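Local coordinates for protein agarase (Pseudoalteromonas fuliginea, PDB 6XJ9) that probably hydrolyses agarose, as a marine bacterial agarase of glycoside hydrolase family 50 that also carries a domain resembling carbohydrate-binding modules, at residues I105-S110 with Y131-D136. Residues are numbered along the deposited sequence; the frame is centred on the assembly and turned at random.
Sequences IYLDIS and YYAKLD
Leu107 meets Ala133, and Ile109 meets Leu135, in a compact example of a strand facing a second strand and the loop that continues it, across an apolar layer rather than pairing edge to edge. The backbones stay well apart, with CA of Leu107 9.2 Å from CA of Ala133, and methyl groups span the interval. Leu107 reaches out with its CD2 branch, which lies 4.2 Å from CB of Ala133; the short alanine is met by the longer leucine. Two residues further along each segment, CD1 of Ile109 comes to 4.1 Å from CD2 of Leu135, the two side chains passing at a slant. In Ile109, CG1 stands anti to the carbonyl carbon (chi1 -52°) and the extended chi2 (163°) carries CD1 outward. Leu107 and Ala133 are buried, and Ile190, from the strand paired with 103-111, and Phe171, from the strand beside 128-134, also pack on Leu107, so this end is the enclosed one. Leu135, touched also by Trp83, is partly exposed. On the far side of strand 103-111, the partly exposed Asp108 hydrogen-bonds to Thr118 and Asn116, and Ser110 to Asn116. The contact, 121 Å² in all, is one small patch within the carbohydrate-binding-module-like domain. With no polar contact between the segments, the pairing probably rests on dispersion and the exclusion of water, which fix no exact orientation as a hydrogen bond would.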
loop_
_atom_site.group_PDB
_atom_site.type_symbol
_atom_site.label_atom_id
_atom_site.label_comp_id
_atom_site.label_asym_id
_atom_site.label_seq_id
_atom_site.Cartn_x
_atom_site.Cartn_y
_atom_site.Cartn_z
ATOM N N ILE A 105 16.913 10.171 -6.387
ATOM C CA ILE A 105 17.961 11.046 -6.897
ATOM C C ILE A 105 19.317 10.517 -6.439
ATOM O O ILE A 105 19.443 9.910 -5.378
ATOM C CB ILE A 105 17.744 12.516 -6.477
ATOM C CG1 ILE A 105 17.614 12.658 -4.957
ATOM C CG2 ILE A 105 16.550 13.116 -7.198
ATOM C CD1 ILE A 105 17.520 14.084 -4.466
ATOM N N TYR A 106 20.319 10.726 -7.289
ATOM C CA TYR A 106 21.699 10.479 -6.934
ATOM C C TYR A 106 22.351 11.841 -6.742
ATOM O O TYR A 106 22.171 12.734 -7.574
ATOM C CB TYR A 106 22.375 9.652 -8.031
ATOM C CG TYR A 106 21.885 8.225 -8.093
ATOM C CD1 TYR A 106 20.699 7.906 -8.739
ATOM C CD2 TYR A 106 22.607 7.197 -7.501
ATOM C CE1 TYR A 106 20.235 6.596 -8.788
ATOM C CE2 TYR A 106 22.166 5.881 -7.554
ATOM C CZ TYR A 106 20.965 5.584 -8.189
ATOM O OH TYR A 106 20.513 4.289 -8.242
ATOM N N LEU A 107 23.068 11.985 -5.619
ATOM C CA LEU A 107 23.767 13.214 -5.302
ATOM C C LEU A 107 25.264 12.942 -5.393
ATOM O O LEU A 107 25.817 12.217 -4.565
ATOM C CB LEU A 107 23.339 13.692 -3.909
ATOM C CG LEU A 107 24.220 14.761 -3.259
ATOM C CD1 LEU A 107 24.226 16.038 -4.082
ATOM C CD2 LEU A 107 23.746 15.052 -1.839
ATOM N N ASP A 108 25.889 13.492 -6.441
ATOM C CA ASP A 108 27.324 13.370 -6.630
ATOM C C ASP A 108 27.980 14.725 -6.377
ATOM O O ASP A 108 27.561 15.738 -6.930
ATOM C CB ASP A 108 27.687 12.811 -8.003
ATOM C CG ASP A 108 27.319 11.351 -8.146
ATOM O OD1 ASP A 108 26.124 11.067 -8.378
ATOM O OD2 ASP A 108 28.227 10.516 -8.011
ATOM N N ILE A 109 28.969 14.713 -5.481
ATOM C CA ILE A 109 29.792 15.872 -5.170
ATOM C C ILE A 109 31.227 15.532 -5.572
ATOM O O ILE A 109 31.740 14.475 -5.209
ATOM C CB ILE A 109 29.656 16.243 -3.680
ATOM C CG1 ILE A 109 28.191 16.392 -3.257
ATOM C CG2 ILE A 109 30.460 17.496 -3.354
ATOM C CD1 ILE A 109 27.963 16.345 -1.759
ATOM N N SER A 110 31.837 16.424 -6.364
ATOM C CA SER A 110 33.158 16.236 -6.950
ATOM C C SER A 110 34.065 17.397 -6.546
ATOM O O SER A 110 33.620 18.544 -6.508
ATOM C CB SER A 110 33.073 16.139 -8.462
ATOM O OG SER A 110 32.076 15.211 -8.877
ATOM N N TYR A 131 16.356 17.149 2.834
ATOM C CA TYR A 131 17.254 16.030 2.611
ATOM C C TYR A 131 18.672 16.526 2.851
ATOM O O TYR A 131 19.078 17.535 2.275
ATOM C CB TYR A 131 17.070 15.492 1.191
ATOM C CG TYR A 131 15.648 15.075 0.925
ATOM C CD1 TYR A 131 14.671 16.010 0.602
ATOM C CD2 TYR A 131 15.265 13.748 1.063
ATOM C CE1 TYR A 131 13.352 15.630 0.396
ATOM C CE2 TYR A 131 13.953 13.355 0.863
ATOM C CZ TYR A 131 12.996 14.296 0.520
ATOM O OH TYR A 131 11.710 13.884 0.325
ATOM N N TYR A 132 19.408 15.839 3.726
ATOM C CA TYR A 132 20.707 16.363 4.110
ATOM C C TYR A 132 21.784 15.290 3.990
ATOM O O TYR A 132 21.511 14.091 4.066
ATOM C CB TYR A 132 20.629 17.006 5.497
ATOM C CG TYR A 132 20.409 16.012 6.607
ATOM C CD1 TYR A 132 21.465 15.263 7.112
ATOM C CD2 TYR A 132 19.149 15.816 7.150
ATOM C CE1 TYR A 132 21.276 14.338 8.125
ATOM C CE2 TYR A 132 18.947 14.897 8.172
ATOM C CZ TYR A 132 20.014 14.158 8.655
ATOM O OH TYR A 132 19.835 13.249 9.659
ATOM N N ALA A 133 23.016 15.751 3.777
ATOM C CA ALA A 133 24.191 14.907 3.731
ATOM C C ALA A 133 25.286 15.570 4.560
ATOM O O ALA A 133 25.704 16.680 4.240
ATOM C CB ALA A 133 24.610 14.741 2.288
ATOM N N LYS A 134 25.715 14.901 5.637
ATOM C CA LYS A 134 26.772 15.409 6.501
ATOM C C LYS A 134 28.081 15.390 5.721
ATOM O O LYS A 134 28.430 14.374 5.127
ATOM C CB LYS A 134 26.939 14.538 7.754
ATOM C CG LYS A 134 25.855 14.658 8.820
ATOM C CD LYS A 134 25.965 13.590 9.903
ATOM C CE LYS A 134 25.800 12.183 9.375
ATOM N NZ LYS A 134 25.202 11.256 10.367
ATOM N N LEU A 135 28.793 16.521 5.719
ATOM C CA LEU A 135 30.030 16.615 4.958
ATOM C C LEU A 135 31.228 16.527 5.897
ATOM O O LEU A 135 32.328 16.211 5.458
ATOM C CB LEU A 135 30.028 17.904 4.125
ATOM C CG LEU A 135 29.056 17.890 2.941
ATOM C CD1 LEU A 135 29.154 19.154 2.097
ATOM C CD2 LEU A 135 29.269 16.655 2.082
ATOM N N ASP A 136 30.987 16.786 7.187
ATOM C CA ASP A 136 32.026 16.795 8.206
ATOM C C ASP A 136 31.373 16.628 9.574
ATOM O O ASP A 136 30.282 17.140 9.808
ATOM C CB ASP A 136 32.850 18.087 8.162
ATOM C CG ASP A 136 33.869 18.209 9.289
ATOM O OD1 ASP A 136 34.975 17.657 9.149
ATOM O OD2 ASP A 136 33.538 18.849 10.305
#